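Local coordinates for protein LEC-6 (Caenorhabditis elegans, PDB 3VV1) that binds galactose-containing glycans as a nematode galectin, with a preference for saccharides that also carry fucose, at residues R60-L65 with E146-V151. Sequence-based numbering, arbitrary orientation.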
loop_
_atom_site.group_PDB
_atom_site.type_symbol
_atom_site.label_atom_id
_atom_site.label_comp_id
_atom_site.label_asym_id
_atom_site.label_seq_id
_atom_site.Cartn_x
_atom_site.Cartn_y
_atom_site.Cartn_z
ATOM N N ARG A 60 9.105 -27.118 -5.006
ATOM C CA ARG A 60 9.662 -25.981 -4.251
ATOM C C ARG A 60 8.827 -24.753 -4.388
ATOM O O ARG A 60 8.151 -24.604 -5.361
ATOM C CB ARG A 60 11.084 -25.631 -4.765
ATOM C CG ARG A 60 12.028 -26.836 -4.690
ATOM C CD ARG A 60 13.446 -26.431 -5.105
ATOM N NE ARG A 60 14.314 -27.603 -4.979
ATOM C CZ ARG A 60 15.607 -27.613 -5.335
ATOM N NH1 ARG A 60 16.193 -26.496 -5.823
ATOM N NH2 ARG A 60 16.311 -28.732 -5.240
ATOM N N PHE A 61 9.013 -23.811 -3.447
ATOM C CA PHE A 61 8.517 -22.473 -3.661
ATOM C C PHE A 61 9.496 -21.555 -2.973
ATOM O O PHE A 61 10.271 -21.961 -2.075
ATOM C CB PHE A 61 7.057 -22.251 -3.134
ATOM C CG PHE A 61 6.906 -22.249 -1.616
ATOM C CD1 PHE A 61 7.080 -21.090 -0.876
ATOM C CD2 PHE A 61 6.501 -23.425 -0.959
ATOM C CE1 PHE A 61 6.867 -21.093 0.508
ATOM C CE2 PHE A 61 6.326 -23.450 0.446
ATOM C CZ PHE A 61 6.502 -22.266 1.169
ATOM N N HIS A 62 9.474 -20.296 -3.363
ATOM C CA HIS A 62 10.358 -19.348 -2.647
ATOM C C HIS A 62 9.743 -17.987 -2.530
ATOM O O HIS A 62 8.835 -17.625 -3.289
ATOM C CB HIS A 62 11.773 -19.275 -3.293
ATOM C CG HIS A 62 11.769 -18.777 -4.684
ATOM N ND1 HIS A 62 11.719 -19.604 -5.767
ATOM C CD2 HIS A 62 11.769 -17.483 -5.185
ATOM C CE1 HIS A 62 11.760 -18.871 -6.879
ATOM N NE2 HIS A 62 11.771 -17.577 -6.533
ATOM N N ILE A 63 10.270 -17.227 -1.540
ATOM C CA ILE A 63 9.989 -15.795 -1.406
ATOM C C ILE A 63 11.327 -15.104 -1.565
ATOM O O ILE A 63 12.280 -15.472 -0.887
ATOM C CB ILE A 63 9.409 -15.493 -0.015
ATOM C CG1 ILE A 63 7.975 -16.023 0.181
ATOM C CG2 ILE A 63 9.364 -13.990 0.169
ATOM C CD1 ILE A 63 7.831 -17.419 0.615
ATOM N N ASN A 64 11.401 -14.129 -2.462
ATOM C CA ASN A 64 12.611 -13.242 -2.587
ATOM C C ASN A 64 12.310 -11.842 -2.102
ATOM O O ASN A 64 11.296 -11.260 -2.523
ATOM C CB ASN A 64 13.082 -13.137 -4.031
ATOM C CG ASN A 64 13.707 -14.414 -4.542
ATOM O OD1 ASN A 64 14.284 -15.190 -3.778
ATOM N ND2 ASN A 64 13.545 -14.665 -5.829
ATOM N N LEU A 65 13.181 -11.308 -1.233
ATOM C CA LEU A 65 13.137 -9.873 -0.877
ATOM C C LEU A 65 14.284 -9.265 -1.671
ATOM O O LEU A 65 15.462 -9.580 -1.387
ATOM C CB LEU A 65 13.328 -9.698 0.636
ATOM C CG LEU A 65 12.414 -10.510 1.546
ATOM C CD1 LEU A 65 12.748 -10.272 3.031
ATOM C CD2 LEU A 65 10.931 -10.246 1.263
ATOM N N GLU A 146 8.934 -10.976 -4.151
ATOM C CA GLU A 146 8.565 -11.958 -5.197
ATOM C C GLU A 146 8.201 -13.296 -4.570
ATOM O O GLU A 146 8.936 -13.778 -3.706
ATOM C CB GLU A 146 9.767 -12.095 -6.141
ATOM C CG GLU A 146 9.664 -13.045 -7.307
ATOM C CD GLU A 146 10.940 -12.930 -8.146
ATOM O OE1 GLU A 146 12.053 -12.924 -7.536
ATOM O OE2 GLU A 146 10.844 -12.820 -9.412
ATOM N N ILE A 147 7.104 -13.899 -4.999
ATOM C CA ILE A 147 6.691 -15.199 -4.466
ATOM C C ILE A 147 6.474 -16.088 -5.696
ATOM O O ILE A 147 5.699 -15.743 -6.610
ATOM C CB ILE A 147 5.389 -15.089 -3.640
ATOM C CG1 ILE A 147 5.615 -14.068 -2.487
ATOM C CG2 ILE A 147 5.062 -16.517 -3.070
ATOM C CD1 ILE A 147 4.347 -13.742 -1.733
ATOM N N GLU A 148 7.192 -17.213 -5.742
ATOM C CA GLU A 148 7.103 -18.098 -6.924
ATOM C C GLU A 148 7.073 -19.551 -6.518
ATOM O O GLU A 148 7.527 -19.929 -5.418
ATOM C CB GLU A 148 8.329 -17.914 -7.843
ATOM C CG GLU A 148 8.481 -16.480 -8.323
ATOM C CD GLU A 148 9.441 -16.304 -9.494
ATOM O OE1 GLU A 148 10.382 -17.083 -9.683
ATOM O OE2 GLU A 148 9.265 -15.317 -10.235
ATOM N N GLY A 149 6.602 -20.366 -7.448
ATOM C CA GLY A 149 6.751 -21.834 -7.298
ATOM C C GLY A 149 5.467 -22.487 -6.827
ATOM O O GLY A 149 4.353 -21.965 -7.073
ATOM N N GLY A 150 5.607 -23.630 -6.162
ATOM C CA GLY A 150 4.407 -24.430 -5.805
ATOM C C GLY A 150 3.769 -23.942 -4.535
ATOM O O GLY A 150 3.903 -24.547 -3.445
ATOM N N VAL A 151 3.092 -22.818 -4.657
ATOM C CA VAL A 151 2.494 -22.175 -3.471
ATOM C C VAL A 151 1.319 -21.330 -3.911
ATOM O O VAL A 151 1.379 -20.683 -4.949
ATOM C CB VAL A 151 3.513 -21.372 -2.668
ATOM C CG1 VAL A 151 4.035 -20.156 -3.469
ATOM C CG2 VAL A 151 2.890 -21.004 -1.287
#
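F61 lays one ring face over the isopropyl group of V151, and the side chains cross at about a right angle. V151 CB sits 4.1 Å from the centroid of the F61 ring, a CH-pi contact. I63 CG1 lies 4.1 Å from I147 CG1 on the buried face. Both isoleucines touch L50, and V151 touches L52, on strand 46-54 of the facing sheet. This is the core of the galectin beta-sandwich, where strands 60-66 and 144-149 are antiparallel neighbours. On the other face N64 ND2 gives a nearly straight hydrogen bond to E146 OE1, 2.9 Å long. OE1 lies in the N64 amide plane but is met from above the carboxylate plane. It also takes a salt bridge from R66. N64 OD1 accepts a hydrogen bond from the pocket residue H74, consistent with a second-shell role for N64 behind the glycan site. The H62 ring edge lies near E148 OE1, with ring and carboxylate planes 54° apart. CG of H62 lies between its backbone N and carbonyl carbon (chi1 63°), which puts the ring alongside E148. Backbone hydrogen bonds join H62 to E148 and N64 to E146 in both directions. G150 N, at the centre of an inverse gamma turn, hydrogen-bonds to R60 O at 2.8 Å. The R60 side chain comes within about 4 Å of the bound galactose (nearest atoms), and R60 NH2 forms a salt bridge with D80.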